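Local coordinates for neuraminidase (Influenza A virus, PDB 4GDJ), which is a bat-virus relative of the influenza sialidases that remove terminal sialic acid from glycoconjugates, but has a diverged putative active site, at residues K55-Y60 / S78-P83; P98-S103 / V115-D120; E151-E156 / C202-N207; F160-D165 / I195-S200. All coordinates share one frame; numbering follows the deposited sequence.

The chain folds as a beta propeller of four-stranded antiparallel sheets, as in the six-bladed influenza neuraminidases, and the four contacts fall within or between them. From the N terminus, interaction 1 closes first, pairing the two middle strands of the sheet of strands 39-48, 53-62, 78-83 and 94-98 across a 17-residue connection. Interaction 2 follows in series at the mouth of hairpin 101-106/111-117 in the next sheet, and L79 packs against S102 and V115. Interaction 3 closes a longer loop, bringing the first strands of successive sheets, 153-155 and 200-205, side by side. Interaction 4 nests within it, setting strand 158-165 against the linker to 200-205. I153 and F160 probably share a backbone hydrogen bond.

Interaction 1: K55-Y60 / S78-P83; sequences KFFIAY and SLYKTP
F57 and Y80 form the tight part of this antiparallel strand pair. With chi1 at 63°, the F57 ring stands over the neighbouring strand, and Y80 CB sits over its face, 3.8 Å from the ring centroid, a CH-pi contact. The rings are slid apart and barely overlap, although their planes differ by only 24°. T82 OG1, hydrogen-bonded to S93 OG and N88 OD1, lies in the plane of the F57 ring at its edge, 3.2 Å from CE1, while A59 CB packs 3.5 Å from Y80 CD1. Six backbone hydrogen bonds fix the register; that from Y80 N to F57 O is 2.8 Å long and close to straight at 172°. On the opposite face of the sheet, the extended K81 chain runs alongside F56, its CD 3.8 Å from CE2 of the ring. Side-chain packing is looser at the exposed P83 end, although the backbone bonds persist: K55 CE comes no nearer to P83 O than 4.0 Å, and the K55 ammonium is bonded to S86. Strand 39-48 flanks 53-62 and strand 94-98 flanks 78-83, making these the central strands of one propeller sheet, and L79 reaches V113 and V115 of the next.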
# COMPACT_ATOMS: atom_id res chain seq x y z
N LYS A 55 5.46 -8.56 -9.86
CA LYS A 55 5.43 -7.11 -9.85
C LYS A 55 4.31 -6.69 -10.76
O LYS A 55 4.28 -7.08 -11.94
CB LYS A 55 6.73 -6.50 -10.38
CG LYS A 55 7.84 -6.50 -9.38
CD LYS A 55 9.17 -6.05 -10.00
CE LYS A 55 9.65 -6.99 -11.10
NZ LYS A 55 10.80 -6.42 -11.85
N PHE A 56 3.38 -5.93 -10.18
CA PHE A 56 2.32 -5.26 -10.93
C PHE A 56 2.70 -3.79 -11.02
O PHE A 56 3.14 -3.21 -10.03
CB PHE A 56 0.98 -5.41 -10.23
CG PHE A 56 0.41 -6.80 -10.28
CD1 PHE A 56 0.78 -7.75 -9.35
CD2 PHE A 56 -0.51 -7.17 -11.27
CE1 PHE A 56 0.27 -9.05 -9.40
CE2 PHE A 56 -1.02 -8.46 -11.33
CZ PHE A 56 -0.64 -9.40 -10.37
N PHE A 57 2.57 -3.18 -12.20
CA PHE A 57 3.00 -1.81 -12.37
C PHE A 57 2.29 -1.13 -13.53
O PHE A 57 1.76 -1.78 -14.42
CB PHE A 57 4.52 -1.72 -12.57
CG PHE A 57 5.00 -2.39 -13.81
CD1 PHE A 57 5.23 -3.76 -13.82
CD2 PHE A 57 5.20 -1.67 -14.97
CE1 PHE A 57 5.67 -4.39 -14.95
CE2 PHE A 57 5.63 -2.32 -16.13
CZ PHE A 57 5.87 -3.67 -16.11
N ILE A 58 2.26 0.18 -13.46
CA ILE A 58 1.79 1.01 -14.54
C ILE A 58 2.94 1.34 -15.48
O ILE A 58 3.92 2.01 -15.10
CB ILE A 58 1.18 2.32 -14.04
CG1 ILE A 58 0.06 2.04 -13.03
CG2 ILE A 58 0.66 3.13 -15.23
CD1 ILE A 58 -1.09 1.27 -13.58
N ALA A 59 2.82 0.87 -16.72
CA ALA A 59 3.82 1.16 -17.74
C ALA A 59 3.37 2.39 -18.53
O ALA A 59 2.24 2.44 -19.00
CB ALA A 59 3.96 -0.03 -18.70
N TYR A 60 4.26 3.35 -18.69
CA TYR A 60 3.89 4.61 -19.33
C TYR A 60 4.78 4.94 -20.53
O TYR A 60 4.67 6.02 -21.08
CB TYR A 60 3.95 5.75 -18.31
CG TYR A 60 5.33 6.02 -17.72
CD1 TYR A 60 5.76 5.34 -16.60
CD2 TYR A 60 6.18 6.97 -18.28
CE1 TYR A 60 6.99 5.58 -16.04
CE2 TYR A 60 7.43 7.22 -17.72
CZ TYR A 60 7.83 6.52 -16.60
OH TYR A 60 9.06 6.73 -16.01
N SER A 78 -0.86 1.53 -18.93
CA SER A 78 -1.46 0.22 -18.80
C SER A 78 -0.86 -0.50 -17.63
O SER A 78 0.34 -0.36 -17.35
CB SER A 78 -1.16 -0.60 -20.05
OG SER A 78 -1.81 -0.08 -21.17
N LEU A 79 -1.69 -1.29 -16.97
CA LEU A 79 -1.25 -2.21 -15.95
C LEU A 79 -0.54 -3.37 -16.63
O LEU A 79 -1.06 -3.96 -17.56
CB LEU A 79 -2.45 -2.74 -15.17
CG LEU A 79 -2.13 -3.82 -14.14
CD1 LEU A 79 -1.20 -3.28 -13.04
CD2 LEU A 79 -3.41 -4.32 -13.57
N TYR A 80 0.67 -3.65 -16.17
CA TYR A 80 1.47 -4.80 -16.60
C TYR A 80 1.85 -5.63 -15.38
O TYR A 80 1.79 -5.18 -14.25
CB TYR A 80 2.78 -4.34 -17.26
CG TYR A 80 2.69 -4.03 -18.74
CD1 TYR A 80 2.07 -2.89 -19.19
CD2 TYR A 80 3.25 -4.88 -19.67
CE1 TYR A 80 1.99 -2.62 -20.54
CE2 TYR A 80 3.19 -4.61 -21.02
CZ TYR A 80 2.55 -3.48 -21.45
OH TYR A 80 2.49 -3.22 -22.80
N LYS A 81 2.29 -6.85 -15.65
CA LYS A 81 2.68 -7.79 -14.62
C LYS A 81 3.95 -8.54 -15.07
O LYS A 81 4.10 -8.92 -16.23
CB LYS A 81 1.49 -8.72 -14.40
CG LYS A 81 1.75 -10.00 -13.76
CD LYS A 81 0.54 -10.87 -13.84
CE LYS A 81 0.89 -12.30 -13.46
NZ LYS A 81 -0.30 -13.17 -13.28
N THR A 82 4.87 -8.76 -14.13
CA THR A 82 6.14 -9.39 -14.43
C THR A 82 6.56 -10.27 -13.28
O THR A 82 6.46 -9.85 -12.12
CB THR A 82 7.27 -8.36 -14.54
OG1 THR A 82 6.92 -7.34 -15.47
CG2 THR A 82 8.56 -9.03 -14.97
N PRO A 83 7.07 -11.47 -13.57
CA PRO A 83 7.66 -12.32 -12.52
C PRO A 83 8.71 -11.56 -11.73
O PRO A 83 9.55 -10.84 -12.29
CB PRO A 83 8.32 -13.45 -13.30
CG PRO A 83 7.56 -13.50 -14.61
CD PRO A 83 7.14 -12.09 -14.90

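Interaction 2: P98-S103 / V115-D120; sequences PGRSSS and VSNGRD
R100 and S116 meet in a mainly polar contact at the open end of the hairpin formed by strands 101-106 and 111-117, where the chain enters one propeller sheet from the previous one. The backbone evidence is a bond from R100 N to S116 O of 3.0 Å and another from S116 N to S101 O of 3.1 Å. On one face of the pair the two serine hydroxyls, S101 OG and S116 OG, lie 2.7 Å apart and hydrogen-bonded; S101 OG also bonds L147 N, and S116 OG bonds a water that R100 NH1 reaches weakly. The arginine chain bends at chi3 (70°), which carries its guanidinium to G118. NH1 of R100 meets G118 O at 2.6 Å (154°), the oxygen lying near the guanidinium plane, and NH2 adds a weak second bond to it. Over one face of this group lies N117 OD1, 3.8 Å from R100 NH2; over the other lies the R119 guanidinium, nearly parallel. The close approach of the two like charges is uncertain because R119 is poorly ordered, but the oxygens of N117 and G118 would probably offset part of the charge on R100.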
# COMPACT_ATOMS: atom_id res chain seq x y z
N PRO A 98 -5.61 -1.23 -19.76
CA PRO A 98 -5.24 0.18 -19.72
C PRO A 98 -5.67 0.77 -18.38
O PRO A 98 -6.72 0.37 -17.85
CB PRO A 98 -6.07 0.80 -20.86
CG PRO A 98 -6.51 -0.36 -21.68
CD PRO A 98 -6.71 -1.47 -20.71
N GLY A 99 -4.89 1.70 -17.85
CA GLY A 99 -5.29 2.40 -16.64
C GLY A 99 -4.13 3.08 -15.98
O GLY A 99 -2.97 2.85 -16.35
N ARG A 100 -4.43 3.86 -14.94
CA ARG A 100 -3.41 4.68 -14.32
C ARG A 100 -3.22 4.41 -12.83
O ARG A 100 -2.29 4.91 -12.25
CB ARG A 100 -3.72 6.15 -14.54
CG ARG A 100 -4.95 6.60 -13.83
CD ARG A 100 -5.08 8.12 -13.90
NE ARG A 100 -5.39 8.52 -15.26
CZ ARG A 100 -6.64 8.58 -15.74
NH1 ARG A 100 -7.67 8.29 -14.95
NH2 ARG A 100 -6.85 8.95 -17.00
N SER A 101 -4.10 3.64 -12.21
CA SER A 101 -3.80 3.08 -10.92
C SER A 101 -4.38 1.68 -10.86
O SER A 101 -5.19 1.31 -11.69
CB SER A 101 -4.34 3.97 -9.79
OG SER A 101 -5.74 3.90 -9.64
N SER A 102 -3.97 0.89 -9.87
CA SER A 102 -4.41 -0.48 -9.81
C SER A 102 -4.27 -1.15 -8.43
O SER A 102 -3.71 -0.60 -7.47
CB SER A 102 -3.61 -1.30 -10.83
OG SER A 102 -2.30 -1.58 -10.38
N SER A 103 -4.86 -2.33 -8.37
CA SER A 103 -4.71 -3.23 -7.24
C SER A 103 -4.89 -4.62 -7.81
O SER A 103 -5.50 -4.80 -8.85
CB SER A 103 -5.70 -2.90 -6.13
OG SER A 103 -5.44 -3.66 -4.97
N VAL A 115 -8.35 -1.85 -12.28
CA VAL A 115 -7.64 -0.66 -12.77
C VAL A 115 -8.61 0.52 -12.82
O VAL A 115 -9.80 0.32 -12.99
CB VAL A 115 -7.07 -0.88 -14.17
CG1 VAL A 115 -6.07 -1.99 -14.15
CG2 VAL A 115 -8.21 -1.16 -15.16
N SER A 116 -8.10 1.73 -12.65
CA SER A 116 -8.92 2.91 -12.85
C SER A 116 -8.54 3.58 -14.15
O SER A 116 -7.39 3.55 -14.59
CB SER A 116 -8.73 3.93 -11.74
OG SER A 116 -7.40 4.43 -11.76
N ASN A 117 -9.52 4.25 -14.74
CA ASN A 117 -9.27 4.96 -15.97
C ASN A 117 -10.37 6.02 -16.15
O ASN A 117 -11.32 6.09 -15.35
CB ASN A 117 -9.28 3.99 -17.16
CG ASN A 117 -8.48 4.50 -18.35
OD1 ASN A 117 -7.78 5.49 -18.25
ND2 ASN A 117 -8.57 3.80 -19.47
N GLY A 118 -10.23 6.84 -17.17
CA GLY A 118 -11.22 7.87 -17.44
C GLY A 118 -10.88 9.10 -16.63
O GLY A 118 -9.89 9.11 -15.90
N ARG A 119 -11.70 10.15 -16.73
CA ARG A 119 -11.46 11.39 -15.98
C ARG A 119 -12.72 11.92 -15.28
O ARG A 119 -13.86 11.81 -15.79
CB ARG A 119 -10.96 12.48 -16.92
CG ARG A 119 -9.83 12.08 -17.82
CD ARG A 119 -8.47 12.17 -17.13
NE ARG A 119 -7.39 12.22 -18.12
CZ ARG A 119 -6.10 12.03 -17.84
NH1 ARG A 119 -5.71 11.75 -16.59
NH2 ARG A 119 -5.20 12.10 -18.81
N ASP A 120 -12.50 12.51 -14.11
CA ASP A 120 -13.56 13.24 -13.42
C ASP A 120 -14.74 12.37 -13.15
O ASP A 120 -14.60 11.27 -12.63
CB ASP A 120 -14.00 14.42 -14.26
CG ASP A 120 -12.84 15.29 -14.65
OD1 ASP A 120 -11.90 15.41 -13.82
OD2 ASP A 120 -12.86 15.84 -15.79
O HOH W 1 -7.53 7.14 -11.65

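Interaction 3: E151-E156 / C202-N207; sequences ECICVE and CYTINN
I153 sends its two branches to different partners on the facing strand: CG1 sits beside the backbone N (chi1 -63°), a turn at chi2 (-58°) swings CD1 over the C202 carbonyl, and CG2, anti to the backbone N, points to the T204 side chain. The resulting distances are 3.7 Å from I153 CG1 to C202 CB and 3.6 Å from I153 CD1 to C202 O. T204 packs its CB and CG2 against I153 CG2, while its hydroxyl bonds L208 O. Further along, V155 CG1 approaches N207 OD1 at 3.4 Å. The short strand axes run nearly parallel, at 22°, yet their closest approach is 7.6 Å, too wide for sheet pairing. Packing and water, without direct hydrogen bonds, therefore join the first strands of two successive propeller sheets. At the inner end one water lies 2.7 Å from both E151 OE2 and C202 O and can bridge them, though it has more acceptors near it than protons. A second, limited in the same way, lies 2.7 Å from E151 O and accepts from C202 N. The E151 carboxylate is further bonded to S47 and Q325, and C202 is tied to C211 by a disulfide. The chemistry thus changes along the seam: a water-bridged polar end, an aliphatic middle, and an exposed outer end where N207 is poorly ordered.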
# COMPACT_ATOMS: atom_id res chain seq x y z
N GLU A 151 -1.30 -4.43 -3.14
CA GLU A 151 -2.17 -5.57 -3.34
C GLU A 151 -3.44 -5.40 -2.54
O GLU A 151 -3.42 -4.80 -1.48
CB GLU A 151 -1.48 -6.91 -3.01
CG GLU A 151 -1.32 -7.21 -1.53
CD GLU A 151 -0.78 -8.64 -1.26
OE1 GLU A 151 -0.65 -9.45 -2.22
OE2 GLU A 151 -0.49 -8.95 -0.09
N CYS A 152 -4.56 -5.92 -3.06
CA CYS A 152 -5.77 -5.97 -2.28
C CYS A 152 -5.68 -7.26 -1.42
O CYS A 152 -4.70 -8.01 -1.53
CB CYS A 152 -7.02 -5.92 -3.18
SG CYS A 152 -6.98 -6.95 -4.65
N ILE A 153 -6.64 -7.46 -0.52
CA ILE A 153 -6.51 -8.49 0.54
C ILE A 153 -7.68 -9.45 0.43
O ILE A 153 -8.83 -9.04 0.49
CB ILE A 153 -6.54 -7.87 1.95
CG1 ILE A 153 -5.37 -6.94 2.17
CG2 ILE A 153 -6.53 -8.97 3.03
CD1 ILE A 153 -4.02 -7.60 1.98
N CYS A 154 -7.38 -10.72 0.22
CA CYS A 154 -8.37 -11.76 0.06
C CYS A 154 -8.38 -12.61 1.30
O CYS A 154 -7.34 -13.04 1.72
CB CYS A 154 -8.02 -12.64 -1.12
SG CYS A 154 -8.25 -11.77 -2.69
N VAL A 155 -9.56 -12.84 1.86
CA VAL A 155 -9.76 -13.68 3.03
C VAL A 155 -10.94 -14.61 2.77
O VAL A 155 -12.06 -14.14 2.60
CB VAL A 155 -10.12 -12.82 4.23
CG1 VAL A 155 -10.59 -13.68 5.38
CG2 VAL A 155 -8.93 -11.96 4.64
N GLU A 156 -10.69 -15.91 2.67
CA GLU A 156 -11.75 -16.89 2.47
C GLU A 156 -12.62 -16.55 1.26
O GLU A 156 -13.84 -16.51 1.34
CB GLU A 156 -12.61 -16.99 3.72
CG GLU A 156 -11.84 -17.56 4.92
CD GLU A 156 -12.65 -17.57 6.21
OE1 GLU A 156 -13.73 -16.95 6.27
OE2 GLU A 156 -12.19 -18.21 7.19
N CYS A 202 -1.99 -2.62 2.78
CA CYS A 202 -2.72 -3.46 3.71
C CYS A 202 -2.10 -4.85 3.84
O CYS A 202 -1.42 -5.33 2.94
CB CYS A 202 -4.15 -3.65 3.23
SG CYS A 202 -5.04 -2.12 2.85
N TYR A 203 -2.34 -5.48 4.99
CA TYR A 203 -1.98 -6.88 5.18
C TYR A 203 -3.04 -7.44 6.09
O TYR A 203 -3.84 -6.70 6.63
CB TYR A 203 -0.57 -7.06 5.80
CG TYR A 203 -0.50 -6.51 7.18
CD1 TYR A 203 -0.25 -5.16 7.40
CD2 TYR A 203 -0.70 -7.34 8.27
CE1 TYR A 203 -0.21 -4.65 8.65
CE2 TYR A 203 -0.64 -6.84 9.55
CZ TYR A 203 -0.39 -5.51 9.73
OH TYR A 203 -0.37 -5.02 11.01
N THR A 204 -3.07 -8.75 6.25
CA THR A 204 -4.03 -9.36 7.14
C THR A 204 -3.36 -10.35 8.08
O THR A 204 -2.50 -11.11 7.68
CB THR A 204 -5.16 -10.08 6.36
OG1 THR A 204 -6.13 -10.58 7.27
CG2 THR A 204 -4.63 -11.20 5.51
N ILE A 205 -3.77 -10.28 9.34
CA ILE A 205 -3.38 -11.25 10.36
C ILE A 205 -4.60 -11.55 11.22
O ILE A 205 -5.26 -10.64 11.71
CB ILE A 205 -2.27 -10.70 11.23
CG1 ILE A 205 -0.98 -10.61 10.43
CG2 ILE A 205 -2.07 -11.61 12.45
CD1 ILE A 205 0.16 -9.98 11.20
N ASN A 206 -4.94 -12.83 11.36
CA ASN A 206 -6.05 -13.25 12.22
C ASN A 206 -7.40 -12.68 11.80
O ASN A 206 -8.17 -12.20 12.62
CB ASN A 206 -5.75 -12.88 13.67
CG ASN A 206 -4.66 -13.76 14.28
OD1 ASN A 206 -4.48 -14.92 13.89
ND2 ASN A 206 -3.92 -13.20 15.23
N ASN A 207 -7.69 -12.78 10.51
CA ASN A 207 -8.87 -12.17 9.90
C ASN A 207 -9.19 -10.71 10.32
O ASN A 207 -10.32 -10.24 10.15
CB ASN A 207 -10.10 -13.08 10.04
CG ASN A 207 -9.96 -14.39 9.26
OD1 ASN A 207 -9.13 -14.51 8.34
ND2 ASN A 207 -10.76 -15.38 9.62
O HOH W 2 -0.21 -7.69 2.24
O HOH W 3 -1.35 -4.03 0.11

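Interaction 4: F160-D165 / I195-S200; sequences FVLVSD and INFEYS
L162 points toward S200, and every atom from CB outward comes near the 195-200 segment. Its CB lies 3.9 Å from S200 CB; one step out, L162 CG is 4.1 Å from S200 OG. The branches then part. CD1 stays over the same serine, 3.8 Å from its OG, whereas CD2 also extends to the F197 ring, meeting F197 CD1 obliquely at 4.0 Å. The first torsion of L162, -108°, is away from the staggered positions and may be imprecisely modelled. Beside the L162 methyls, S200 OG is buried with no polar partner in the model. Two residues on, S164 CB sits 3.7 Å from E198 OE1, a van der Waals approach; the S164 hydroxyl itself is bonded to H174 ND1. The glutamate is anchored separately: its OE2 makes a salt bridge with R146 and accepts N196 ND2 at 3.0 Å on the anti lone pair. These touching residues are all buried. Strand 158-165 lies between strands 153-155 and 173-180 of one propeller sheet, and the 195-200 segment turns a corner at Y199 into strand 200-205 of the next, where L225 of strand 224-228 packs on both L162 and F197.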
# COMPACT_ATOMS: atom_id res chain seq x y z
N PHE A 160 -10.87 -7.52 -0.54
CA PHE A 160 -11.20 -6.22 -0.01
C PHE A 160 -10.20 -5.25 -0.58
O PHE A 160 -9.01 -5.53 -0.62
CB PHE A 160 -11.10 -6.23 1.52
CG PHE A 160 -12.08 -7.19 2.16
CD1 PHE A 160 -11.75 -8.52 2.32
CD2 PHE A 160 -13.34 -6.76 2.55
CE1 PHE A 160 -12.65 -9.41 2.89
CE2 PHE A 160 -14.26 -7.67 3.10
CZ PHE A 160 -13.91 -8.98 3.27
N VAL A 161 -10.68 -4.10 -1.01
CA VAL A 161 -9.80 -3.08 -1.57
C VAL A 161 -10.32 -1.74 -1.17
O VAL A 161 -11.52 -1.55 -1.09
CB VAL A 161 -9.77 -3.16 -3.12
CG1 VAL A 161 -11.11 -2.90 -3.69
CG2 VAL A 161 -8.79 -2.21 -3.70
N LEU A 162 -9.41 -0.81 -0.92
CA LEU A 162 -9.74 0.58 -0.62
C LEU A 162 -9.75 1.41 -1.88
O LEU A 162 -8.83 1.36 -2.68
CB LEU A 162 -8.69 1.20 0.30
CG LEU A 162 -9.35 1.34 1.66
CD1 LEU A 162 -9.02 0.02 2.33
CD2 LEU A 162 -8.97 2.57 2.45
N VAL A 163 -10.78 2.20 -2.04
CA VAL A 163 -10.95 3.01 -3.26
C VAL A 163 -11.17 4.44 -2.81
O VAL A 163 -11.94 4.68 -1.91
CB VAL A 163 -12.19 2.52 -4.02
CG1 VAL A 163 -12.57 3.48 -5.18
CG2 VAL A 163 -11.94 1.10 -4.54
N SER A 164 -10.48 5.39 -3.43
CA SER A 164 -10.65 6.78 -3.09
C SER A 164 -11.28 7.58 -4.24
O SER A 164 -11.18 7.20 -5.42
CB SER A 164 -9.29 7.37 -2.68
OG SER A 164 -8.72 6.57 -1.63
N ASP A 165 -11.91 8.70 -3.89
CA ASP A 165 -12.67 9.50 -4.86
C ASP A 165 -12.62 10.94 -4.37
O ASP A 165 -12.19 11.21 -3.24
CB ASP A 165 -14.07 8.92 -4.94
CG ASP A 165 -14.94 9.52 -6.07
OD1 ASP A 165 -14.56 10.47 -6.79
OD2 ASP A 165 -16.08 9.02 -6.22
N ILE A 195 -9.19 14.16 7.73
CA ILE A 195 -7.95 13.57 7.22
C ILE A 195 -8.06 13.19 5.75
O ILE A 195 -9.08 13.41 5.13
CB ILE A 195 -7.55 12.30 8.00
CG1 ILE A 195 -8.55 11.17 7.75
CG2 ILE A 195 -7.44 12.61 9.47
CD1 ILE A 195 -8.09 9.79 8.31
N ASN A 196 -6.99 12.63 5.20
CA ASN A 196 -6.95 12.13 3.84
C ASN A 196 -6.22 10.80 3.93
O ASN A 196 -5.28 10.66 4.71
CB ASN A 196 -6.22 13.15 2.96
CG ASN A 196 -5.87 12.61 1.62
OD1 ASN A 196 -4.69 12.45 1.31
ND2 ASN A 196 -6.89 12.32 0.80
N PHE A 197 -6.66 9.81 3.15
CA PHE A 197 -6.21 8.43 3.32
C PHE A 197 -5.95 7.79 1.95
O PHE A 197 -6.70 6.92 1.49
CB PHE A 197 -7.26 7.61 4.11
CG PHE A 197 -6.71 6.38 4.81
CD1 PHE A 197 -6.41 5.22 4.11
CD2 PHE A 197 -6.49 6.38 6.17
CE1 PHE A 197 -5.92 4.08 4.78
CE2 PHE A 197 -6.00 5.25 6.83
CZ PHE A 197 -5.71 4.11 6.11
N GLU A 198 -4.88 8.22 1.31
CA GLU A 198 -4.49 7.76 -0.02
C GLU A 198 -3.51 6.61 0.08
O GLU A 198 -2.94 6.37 1.15
CB GLU A 198 -3.85 8.90 -0.80
CG GLU A 198 -4.74 10.12 -1.01
CD GLU A 198 -6.00 9.90 -1.90
OE1 GLU A 198 -6.02 9.04 -2.83
OE2 GLU A 198 -6.98 10.61 -1.64
N TYR A 199 -3.32 5.91 -1.04
CA TYR A 199 -2.23 4.93 -1.18
C TYR A 199 -2.25 3.88 -0.07
O TYR A 199 -1.21 3.44 0.43
CB TYR A 199 -0.87 5.64 -1.16
CG TYR A 199 -0.71 6.83 -2.08
CD1 TYR A 199 -1.35 6.89 -3.32
CD2 TYR A 199 0.10 7.87 -1.71
CE1 TYR A 199 -1.16 8.00 -4.16
CE2 TYR A 199 0.29 8.95 -2.52
CZ TYR A 199 -0.34 9.03 -3.73
OH TYR A 199 -0.08 10.15 -4.47
N SER A 200 -3.43 3.45 0.27
CA SER A 200 -3.59 2.48 1.33
C SER A 200 -2.77 1.20 1.06
O SER A 200 -2.81 0.63 -0.01
CB SER A 200 -5.11 2.22 1.47
OG SER A 200 -5.37 1.20 2.40